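Side-chain contacts in rhamnosidase B (PDB 2OKX), which hydrolyses terminal alpha-L-rhamnose from alpha-L-rhamnosides as a glycoside hydrolase of family 78, a family that works with inversion of configuration: residues A[51-55]-A[56-60]; A[441-444]-A[445-449]; A[555-558]-A[559-563]; A[857-860]-A[861-864]. All blocks are in the same frame, centred on the assembly; numbering follows the deposited sequence. Where two conformers were deposited one is given.

Interactions 2, 3 and 4 cluster near the middle of the molecule, where the concanavalin-like domain meets the six-hairpin domain, while interaction 1 lies apart in the N-terminal region, its centre about 25 to 33 Å from theirs. Between interactions 2 and 3, centres about 14 Å apart, Glu446 O meets His555 NE2 at 2.8 Å, probably in a hydrogen bond. Between interactions 3 and 4, centres about 12 Å apart, Thr556 CG2 packs on Ala863 N, His862 C and Cys861 SG, and Cys560 CB on Ala863 CB. Cys861 CB lies 3.7 Å from Glu446 OE1. Glycerol comes within about 3 Å of the Arg447, His555 and Arg858 side chains, consistent with a pocket there.

Interaction 1 of 4, residues A[51-55]-A[56-60]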
loop_
_atom_site.group_PDB
_atom_site.type_symbol
_atom_site.label_atom_id
_atom_site.label_comp_id
_atom_site.label_asym_id
_atom_site.label_seq_id
_atom_site.Cartn_x
_atom_site.Cartn_y
_atom_site.Cartn_z
ATOM N N VAL A 51 -8.800 9.177 -15.600
ATOM C CA VAL A 51 -8.948 8.058 -16.525
ATOM C C VAL A 51 -9.198 8.758 -17.867
ATOM O O VAL A 51 -10.185 9.483 -18.023
ATOM C CB VAL A 51 -10.148 7.160 -16.194
ATOM C CG1 VAL A 51 -10.272 6.079 -17.262
ATOM C CG2 VAL A 51 -9.967 6.515 -14.820
ATOM N N LEU A 52 -8.299 8.551 -18.823
ATOM C CA LEU A 52 -8.388 9.200 -20.130
ATOM C C LEU A 52 -9.017 8.386 -21.255
ATOM O O LEU A 52 -8.697 7.208 -21.442
ATOM C CB LEU A 52 -6.991 9.643 -20.571
ATOM C CG LEU A 52 -6.830 10.181 -21.999
ATOM C CD1 LEU A 52 -7.545 11.525 -22.127
ATOM C CD2 LEU A 52 -5.346 10.333 -22.325
ATOM N N PHE A 53 -9.904 9.038 -22.008
ATOM C CA PHE A 53 -10.581 8.424 -23.145
ATOM C C PHE A 53 -10.378 9.292 -24.386
ATOM O O PHE A 53 -10.513 10.517 -24.326
ATOM C CB PHE A 53 -12.087 8.299 -22.899
ATOM C CG PHE A 53 -12.454 7.408 -21.750
ATOM C CD1 PHE A 53 -12.457 7.897 -20.448
ATOM C CD2 PHE A 53 -12.827 6.086 -21.970
ATOM C CE1 PHE A 53 -12.832 7.083 -19.382
ATOM C CE2 PHE A 53 -13.202 5.263 -20.911
ATOM C CZ PHE A 53 -13.205 5.763 -19.615
ATOM N N VAL A 54 -10.040 8.662 -25.504
ATOM C CA VAL A 54 -9.855 9.388 -26.755
ATOM C C VAL A 54 -10.771 8.729 -27.771
ATOM O O VAL A 54 -10.559 7.582 -28.166
ATOM C CB VAL A 54 -8.400 9.328 -27.252
ATOM C CG1 VAL A 54 -8.273 10.083 -28.567
ATOM C CG2 VAL A 54 -7.467 9.936 -26.212
ATOM N N ASN A 55 -11.802 9.462 -28.173
ATOM C CA ASN A 55 -12.785 8.965 -29.120
ATOM C C ASN A 55 -13.478 7.728 -28.571
ATOM O O ASN A 55 -13.798 6.799 -29.310
ATOM C CB ASN A 55 -12.134 8.667 -30.475
ATOM C CG ASN A 55 -11.826 9.929 -31.251
ATOM O OD1 ASN A 55 -12.680 10.807 -31.381
ATOM N ND2 ASN A 55 -10.611 10.029 -31.775
ATOM N N GLY A 56 -13.704 7.731 -27.260
ATOM C CA GLY A 56 -14.384 6.624 -26.614
ATOM C C GLY A 56 -13.482 5.518 -26.107
ATOM O O GLY A 56 -13.893 4.718 -25.271
ATOM N N GLU A 57 -12.253 5.472 -26.603
ATOM C CA GLU A 57 -11.308 4.437 -26.196
ATOM C C GLU A 57 -10.494 4.845 -24.966
ATOM O O GLU A 57 -9.883 5.915 -24.948
ATOM C CB GLU A 57 -10.363 4.123 -27.357
ATOM C CG GLU A 57 -9.396 2.982 -27.094
ATOM C CD GLU A 57 -8.459 2.737 -28.266
ATOM O OE1 GLU A 57 -8.957 2.557 -29.400
ATOM O OE2 GLU A 57 -7.226 2.720 -28.051
ATOM N N GLN A 58 -10.486 3.994 -23.944
ATOM C CA GLN A 58 -9.722 4.284 -22.735
ATOM C C GLN A 58 -8.242 4.183 -23.086
ATOM O O GLN A 58 -7.768 3.132 -23.527
ATOM C CB GLN A 58 -10.061 3.286 -21.633
ATOM C CG GLN A 58 -9.586 3.722 -20.259
ATOM C CD GLN A 58 -9.705 2.621 -19.236
ATOM O OE1 GLN A 58 -8.802 1.796 -19.084
ATOM N NE2 GLN A 58 -10.831 2.587 -18.537
ATOM N N VAL A 59 -7.512 5.273 -22.891
ATOM C CA VAL A 59 -6.100 5.303 -23.230
ATOM C C VAL A 59 -5.133 5.127 -22.058
ATOM O O VAL A 59 -4.087 4.499 -22.209
ATOM C CB VAL A 59 -5.758 6.615 -23.972
ATOM C CG1 VAL A 59 -4.261 6.729 -24.183
ATOM C CG2 VAL A 59 -6.483 6.646 -25.312
ATOM N N GLY A 60 -5.473 5.675 -20.896
ATOM C CA GLY A 60 -4.578 5.551 -19.761
ATOM C C GLY A 60 -5.144 6.065 -18.452
ATOM O O GLY A 60 -6.288 6.521 -18.391
#
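The beta hairpin of strands 49-54 and 57-62 turns at Asn55-Gly56, a type I' turn from Val54 to Glu57, and lies at one edge of a seven-stranded antiparallel N-terminal sheet, with 57-62 an edge strand. Val54 and Glu57 close the turn with a pair of backbone bonds, Val54 N to Glu57 O being the shorter at 2.8 Å. Gly56 has a positive phi (91°), and a side chain there would strike the carbonyl of Asn55. The Asn55 amide reaches out of the hairpin to Gln81, Asn88 and Thr89, fixing the turn to its neighbours. Further along, the register slips by one residue in a beta bulge: Leu52 O takes Val59 N at 2.7 Å, while Leu52 N gives to Gly60 O. Val59, with nearly helical backbone angles, is the extra residue, and its side chain drops onto the face that carries Leu52 and Val54. There Val59 CG2 presses on Val54 CG2 at 3.5 Å, and its CB lies beside Leu52 CD2; Tyr76 of strand 70-77 packs on Leu52 and Val59 from the facing sheet. On the other face Phe53 and Gln58 form a non-hydrogen-bonded pair. The CG of Phe53 stands beside its own backbone N (chi1 -63°), which brings one face of the ring under Gln58, the side chains crossing at an angle: the glutamine CG sits 4.0 Å above the ring plane, offset toward the rim, its amide turned 72° from the ring. Near the plane of that ring, Gly56 O approaches the edge at Phe53 CD2, 3.7 Å away.

Interaction 2 of 4, residues A[441-444]-A[445-449]; sequences IDLG and AERSG
Arg447 starts against Leu443, four residues back: its CB lies 3.6 Å from Leu443 CD1, and CG and CD continue past the same methyl at 3.8 and 4.0 Å. The first torsion sets CG beside the backbone N (chi1 -69°), and the chain then runs extended to NE, so a single leucine methyl is met by three successive methylenes. At NE the contact becomes polar. A water at the edge of the guanidinium, in its plane, accepts from Arg447 NE at 2.6 Å and donates to Leu443 O at 2.9 Å, spanning the two residues where no direct hydrogen bond forms. Beyond it, NH1 gives to Gln528 OE1 and NH2 to a bound glycerol. The corner that brings the two side chains together belongs to the concanavalin-like domain: strand 436-443 leaves one sheet, turns at Gly444-Ala445 and re-emerges as strand 446-448, paired with 503-505. Asp442 holds the bend from before it in an Asx turn, OD1 taking Gly444 N at 2.7 Å (N-H...O 153°) from above the carboxylate plane, while Arg506 forms a salt bridge to the same oxygen. Gly444 has a positive phi, at which a side chain would jam against the carbonyl of Leu443. Past the bend, Ala445 O comes within 3.5 Å of Leu443 CB. Ile526 of strand 520-528 packs against both Leu443 and Arg447.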
loop_
_atom_site.group_PDB
_atom_site.type_symbol
_atom_site.label_atom_id
_atom_site.label_comp_id
_atom_site.label_asym_id
_atom_site.label_seq_id
_atom_site.Cartn_x
_atom_site.Cartn_y
_atom_site.Cartn_z
ATOM N N ILE A 441 -14.909 -15.815 -5.762
ATOM C CA ILE A 441 -14.108 -16.008 -6.962
ATOM C C ILE A 441 -12.634 -16.040 -6.580
ATOM O O ILE A 441 -12.150 -15.113 -5.943
ATOM C CB ILE A 441 -14.328 -14.834 -7.948
ATOM C CG1 ILE A 441 -15.823 -14.684 -8.262
ATOM C CG2 ILE A 441 -13.523 -15.049 -9.211
ATOM C CD1 ILE A 441 -16.443 -15.895 -8.886
ATOM N N ASP A 442 -11.928 -17.095 -6.973
ATOM C CA ASP A 442 -10.502 -17.226 -6.661
ATOM C C ASP A 442 -9.657 -16.892 -7.884
ATOM O O ASP A 442 -9.719 -17.589 -8.898
ATOM C CB ASP A 442 -10.192 -18.657 -6.200
ATOM C CG ASP A 442 -8.752 -18.831 -5.720
ATOM O OD1 ASP A 442 -7.961 -17.863 -5.776
ATOM O OD2 ASP A 442 -8.415 -19.951 -5.283
ATOM N N LEU A 443 -8.868 -15.823 -7.789
ATOM C CA LEU A 443 -8.001 -15.427 -8.894
ATOM C C LEU A 443 -6.883 -16.453 -9.108
ATOM O O LEU A 443 -6.282 -16.499 -10.176
ATOM C CB LEU A 443 -7.377 -14.048 -8.629
ATOM C CG LEU A 443 -8.324 -12.848 -8.574
ATOM C CD1 LEU A 443 -7.510 -11.557 -8.537
ATOM C CD2 LEU A 443 -9.243 -12.861 -9.792
ATOM N N GLY A 444 -6.612 -17.269 -8.091
ATOM C CA GLY A 444 -5.565 -18.278 -8.196
ATOM C C GLY A 444 -4.289 -17.813 -7.518
ATOM O O GLY A 444 -3.438 -18.613 -7.124
ATOM N N ALA A 445 -4.165 -16.500 -7.384
ATOM C CA ALA A 445 -3.012 -15.888 -6.747
ATOM C C ALA A 445 -3.370 -14.449 -6.438
ATOM O O ALA A 445 -4.369 -13.924 -6.925
ATOM C CB ALA A 445 -1.801 -15.932 -7.680
ATOM N N GLU A 446 -2.553 -13.811 -5.618
ATOM C CA GLU A 446 -2.775 -12.421 -5.286
ATOM C C GLU A 446 -2.601 -11.642 -6.586
ATOM O O GLU A 446 -1.778 -12.009 -7.427
ATOM C CB GLU A 446 -1.729 -11.965 -4.266
ATOM C CG GLU A 446 -1.845 -10.514 -3.816
ATOM C CD GLU A 446 -2.508 -10.372 -2.456
ATOM O OE1 GLU A 446 -2.443 -9.264 -1.879
ATOM O OE2 GLU A 446 -3.092 -11.362 -1.963
ATOM N N ARG A 447 -3.402 -10.597 -6.768
ATOM C CA ARG A 447 -3.277 -9.740 -7.938
ATOM C C ARG A 447 -3.554 -8.307 -7.490
ATOM O O ARG A 447 -4.032 -8.075 -6.377
ATOM C CB ARG A 447 -4.232 -10.169 -9.064
ATOM C CG ARG A 447 -3.845 -11.508 -9.713
ATOM C CD ARG A 447 -4.436 -11.675 -11.108
ATOM N NE ARG A 447 -4.102 -12.967 -11.715
ATOM C CZ ARG A 447 -2.882 -13.334 -12.109
ATOM N NH1 ARG A 447 -1.848 -12.514 -11.971
ATOM N NH2 ARG A 447 -2.693 -14.532 -12.647
ATOM N N SER A 448 -3.223 -7.346 -8.340
ATOM C CA SER A 448 -3.426 -5.943 -8.011
ATOM C C SER A 448 -3.937 -5.243 -9.254
ATOM O O SER A 448 -3.306 -5.299 -10.312
ATOM C CB SER A 448 -2.104 -5.315 -7.558
ATOM O OG SER A 448 -2.240 -3.930 -7.290
ATOM N N GLY A 449 -5.085 -4.589 -9.138
ATOM C CA GLY A 449 -5.619 -3.912 -10.300
ATOM C C GLY A 449 -7.060 -3.464 -10.212
ATOM O O GLY A 449 -7.599 -3.228 -9.125
HETATM O O HOH W 1 -6.283 -14.404 -12.138
#

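Interaction 3 of 4, residues A[555-558]-A[559-563]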
loop_
_atom_site.group_PDB
_atom_site.type_symbol
_atom_site.label_atom_id
_atom_site.label_comp_id
_atom_site.label_asym_id
_atom_site.label_seq_id
_atom_site.Cartn_x
_atom_site.Cartn_y
_atom_site.Cartn_z
ATOM N N HIS A 555 6.710 -12.800 -7.857
ATOM C CA HIS A 555 5.342 -12.304 -7.978
ATOM C C HIS A 555 5.067 -11.164 -6.994
ATOM O O HIS A 555 4.418 -10.179 -7.340
ATOM C CB HIS A 555 4.337 -13.436 -7.758
ATOM C CG HIS A 555 2.936 -13.063 -8.124
ATOM N ND1 HIS A 555 2.601 -12.577 -9.370
ATOM C CD2 HIS A 555 1.788 -13.082 -7.406
ATOM C CE1 HIS A 555 1.308 -12.310 -9.402
ATOM N NE2 HIS A 555 0.791 -12.608 -8.224
ATOM N N THR A 556 5.567 -11.298 -5.771
ATOM C CA THR A 556 5.369 -10.268 -4.754
ATOM C C THR A 556 5.970 -8.941 -5.224
ATOM O O THR A 556 5.368 -7.877 -5.078
ATOM C CB THR A 556 6.051 -10.653 -3.428
ATOM O OG1 THR A 556 5.569 -11.928 -2.994
ATOM C CG2 THR A 556 5.756 -9.604 -2.351
ATOM N N THR A 557 7.171 -9.019 -5.783
ATOM C CA THR A 557 7.874 -7.836 -6.264
ATOM C C THR A 557 7.095 -7.163 -7.385
ATOM O O THR A 557 6.957 -5.945 -7.406
ATOM C CB THR A 557 9.283 -8.218 -6.747
ATOM O OG1 THR A 557 9.976 -8.865 -5.673
ATOM C CG2 THR A 557 10.070 -6.973 -7.180
ATOM N N ARG A 558 6.583 -7.965 -8.309
ATOM C CA ARG A 558 5.793 -7.455 -9.424
ATOM C C ARG A 558 4.598 -6.647 -8.914
ATOM O O ARG A 558 4.376 -5.514 -9.341
ATOM C CB ARG A 558 5.320 -8.631 -10.284
ATOM C CG ARG A 558 4.487 -8.283 -11.506
ATOM C CD ARG A 558 4.520 -9.459 -12.478
ATOM N NE ARG A 558 4.336 -10.734 -11.784
ATOM C CZ ARG A 558 4.819 -11.897 -12.212
ATOM N NH1 ARG A 558 5.521 -11.949 -13.336
ATOM N NH2 ARG A 558 4.612 -13.005 -11.512
ATOM N N LEU A 559 3.836 -7.230 -7.992
ATOM C CA LEU A 559 2.647 -6.566 -7.463
ATOM C C LEU A 559 2.936 -5.342 -6.601
ATOM O O LEU A 559 2.047 -4.518 -6.369
ATOM C CB LEU A 559 1.796 -7.559 -6.666
ATOM C CG LEU A 559 1.264 -8.789 -7.402
ATOM C CD1 LEU A 559 0.323 -9.529 -6.464
ATOM C CD2 LEU A 559 0.530 -8.387 -8.685
ATOM N N CYS A 560 4.168 -5.226 -6.122
ATOM C CA CYS A 560 4.553 -4.089 -5.302
ATOM C C CYS A 560 5.309 -3.053 -6.118
ATOM O O CYS A 560 6.041 -2.230 -5.569
ATOM C CB CYS A 560 5.404 -4.541 -4.117
ATOM S SG CYS A 560 4.455 -5.458 -2.885
ATOM N N MET A 561 5.136 -3.114 -7.435
ATOM C CA MET A 561 5.761 -2.159 -8.339
ATOM C C MET A 561 4.652 -1.479 -9.137
ATOM O O MET A 561 4.117 -2.052 -10.089
ATOM C CB MET A 561 6.746 -2.861 -9.285
ATOM C CG MET A 561 8.053 -3.284 -8.621
ATOM S SD MET A 561 9.151 -4.269 -9.680
ATOM C CE MET A 561 9.874 -2.997 -10.728
ATOM N N GLU A 562 4.284 -0.272 -8.713
ATOM C CA GLU A 562 3.256 0.518 -9.390
ATOM C C GLU A 562 4.031 1.662 -10.036
ATOM O O GLU A 562 5.064 1.427 -10.659
ATOM C CB GLU A 562 2.249 1.072 -8.372
ATOM C CG GLU A 562 1.544 -0.001 -7.541
ATOM C CD GLU A 562 0.476 0.561 -6.616
ATOM O OE1 GLU A 562 -0.119 -0.233 -5.858
ATOM O OE2 GLU A 562 0.229 1.790 -6.642
ATOM N N ASP A 563 3.549 2.894 -9.889
ATOM C CA ASP A 563 4.270 4.041 -10.441
ATOM C C ASP A 563 5.503 4.250 -9.556
ATOM O O ASP A 563 6.444 4.962 -9.919
ATOM C CB ASP A 563 3.383 5.285 -10.439
ATOM C CG ASP A 563 2.877 5.630 -9.061
ATOM O OD1 ASP A 563 3.346 6.641 -8.494
ATOM O OD2 ASP A 563 2.018 4.883 -8.543
#
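Helix 544-559 ends here: Leu559 N still gives a straight bond to His555 O (3.1 Å, 168°), Cys560 N makes only weak bonds to Thr556 O and Thr557 O, and Met561 N gives to Arg558 O at 3.2 Å. The His555 side chain leaves with CG anti to the backbone N (chi1 -169°), which carries its ring along to Leu559, one turn on. Leu559 lies over a face of this imidazole in a CH-pi contact, its CG 4.1 Å from the ring centroid and its CD1 3.6 Å from NE2. The ring's edge is polar: in the conformer given, and so less surely, Arg558 NH2 donates to His555 ND1 at 3.0 Å, nearly in the plane of both groups, while NH1 goes on to Glu535. The other ring nitrogen, NE2, bonds to strand 446-448. Replacing His555 by a leucine would probably leave Glu446 O and Arg558 NH2 without their ring partner, though NH1 keeps Glu535, and take the flat face from under Leu559. Beyond the helix, Met561 SD runs alongside Thr557 CG2 at 3.8 Å. With NE2 bonded to a carbonyl oxygen and ND1 facing a guanidinium N-H, the imidazole is held in its rotation while Leu559 covers a face.

Interaction 4 of 4, residues A[857-860]-A[861-864]; sequences TRSH and CHAW
Ser859 OG is met by Cys861 N at 3.2 Å (N-H...O 155°) and by a water at 2.6 Å, which also makes a weak bond to Cys861 O. The model sets this hydroxyl too close to the His862 ring, so its place is less sure; if it holds, the bond from the amide two residues on makes an ST turn. The backbone is tied again within 857-860, where Thr857 OG1 gives to Ser859 O at 3.0 Å from above the carbonyl plane, and the methyl CG2 of Thr857 sits 3.6 Å over the centre of the His860 ring. These residues form a largely buried loop of the six-hairpin domain, the alpha-barrel part of family 78 enzymes, between helices 817-833 and 868-876. Arg858 bends at chi3 (61°), which brings its guanidinium to the edge of the His862 imidazole, the planes 59° apart. Its charge is shared by two acidic residues, NH1 with Glu572 and NH2 with Glu841, and a glycerol lies close by, consistent with a sugar-binding cleft. The far side of the His862 ring reaches over the Trp864 indole, whichever way the imidazole is turned. With an alanine in place of His862, the ring between Ser859 and Trp864 would be gone, which is likely to leave a gap over the indole and beside Ser859. Asp579 of helix 577-590 touches both His862 and Trp864.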
loop_
_atom_site.group_PDB
_atom_site.type_symbol
_atom_site.label_atom_id
_atom_site.label_comp_id
_atom_site.label_asym_id
_atom_site.label_seq_id
_atom_site.Cartn_x
_atom_site.Cartn_y
_atom_site.Cartn_z
ATOM N N THR A 857 -0.240 -13.221 9.434
ATOM C CA THR A 857 0.395 -11.946 9.118
ATOM C C THR A 857 -0.726 -10.966 8.771
ATOM O O THR A 857 -1.870 -11.384 8.580
ATOM C CB THR A 857 1.321 -12.103 7.882
ATOM O OG1 THR A 857 1.922 -10.845 7.547
ATOM C CG2 THR A 857 0.515 -12.606 6.689
ATOM N N ARG A 858 -0.419 -9.675 8.701
ATOM C CA ARG A 858 -1.448 -8.703 8.325
ATOM C C ARG A 858 -1.535 -8.781 6.803
ATOM O O ARG A 858 -2.459 -9.376 6.245
ATOM C CB ARG A 858 -1.058 -7.281 8.743
ATOM C CG ARG A 858 -2.087 -6.239 8.288
ATOM C CD ARG A 858 -1.608 -4.799 8.445
ATOM N NE ARG A 858 -0.417 -4.502 7.650
ATOM C CZ ARG A 858 -0.205 -3.340 7.035
ATOM N NH1 ARG A 858 -1.111 -2.370 7.114
ATOM N NH2 ARG A 858 0.921 -3.137 6.356
ATOM N N SER A 859 -0.551 -8.184 6.138
ATOM C CA SER A 859 -0.472 -8.205 4.683
ATOM C C SER A 859 0.196 -9.506 4.233
ATOM O O SER A 859 1.212 -9.924 4.800
ATOM C CB SER A 859 0.352 -7.022 4.189
ATOM O OG SER A 859 0.774 -7.225 2.853
ATOM N N HIS A 860 -0.375 -10.146 3.217
ATOM C CA HIS A 860 0.177 -11.392 2.702
ATOM C C HIS A 860 1.077 -11.157 1.497
ATOM O O HIS A 860 1.604 -12.107 0.917
ATOM C CB HIS A 860 -0.954 -12.353 2.319
ATOM C CG HIS A 860 -1.659 -12.947 3.497
ATOM N ND1 HIS A 860 -1.575 -14.286 3.816
ATOM C CD2 HIS A 860 -2.422 -12.378 4.460
ATOM C CE1 HIS A 860 -2.253 -14.513 4.928
ATOM N NE2 HIS A 860 -2.775 -13.372 5.339
ATOM N N CYS A 861 1.258 -9.894 1.126
ATOM C CA CYS A 861 2.082 -9.555 -0.031
ATOM C C CYS A 861 2.891 -8.283 0.228
ATOM O O CYS A 861 2.414 -7.180 -0.022
ATOM C CB CYS A 861 1.178 -9.364 -1.262
ATOM S SG CYS A 861 2.041 -9.027 -2.830
ATOM N N HIS A 862 4.110 -8.451 0.737
ATOM C CA HIS A 862 5.013 -7.336 1.042
ATOM C C HIS A 862 6.345 -7.639 0.368
ATOM O O HIS A 862 7.069 -8.535 0.800
ATOM C CB HIS A 862 5.233 -7.215 2.558
ATOM C CG HIS A 862 4.487 -6.084 3.195
ATOM N ND1 HIS A 862 5.119 -5.039 3.836
ATOM C CD2 HIS A 862 3.160 -5.841 3.301
ATOM C CE1 HIS A 862 4.214 -4.202 4.310
ATOM N NE2 HIS A 862 3.017 -4.665 3.999
ATOM N N ALA A 863 6.670 -6.894 -0.684
ATOM C CA ALA A 863 7.912 -7.137 -1.410
ATOM C C ALA A 863 9.162 -6.928 -0.566
ATOM O O ALA A 863 10.248 -7.338 -0.965
ATOM C CB ALA A 863 7.975 -6.269 -2.674
ATOM N N TRP A 864 9.030 -6.296 0.597
ATOM C CA TRP A 864 10.213 -6.108 1.425
ATOM C C TRP A 864 10.622 -7.471 1.997
ATOM O O TRP A 864 11.702 -7.625 2.576
ATOM C CB TRP A 864 9.950 -5.058 2.528
ATOM C CG TRP A 864 9.194 -5.498 3.762
ATOM C CD1 TRP A 864 8.487 -6.656 3.946
ATOM C CD2 TRP A 864 9.081 -4.763 4.989
ATOM N NE1 TRP A 864 7.944 -6.687 5.214
ATOM C CE2 TRP A 864 8.294 -5.537 5.874
ATOM C CE3 TRP A 864 9.570 -3.523 5.427
ATOM C CZ2 TRP A 864 7.984 -5.111 7.173
ATOM C CZ3 TRP A 864 9.264 -3.098 6.720
ATOM C CH2 TRP A 864 8.477 -3.894 7.578
HETATM O O HOH W 2 -0.784 -6.922 0.773
#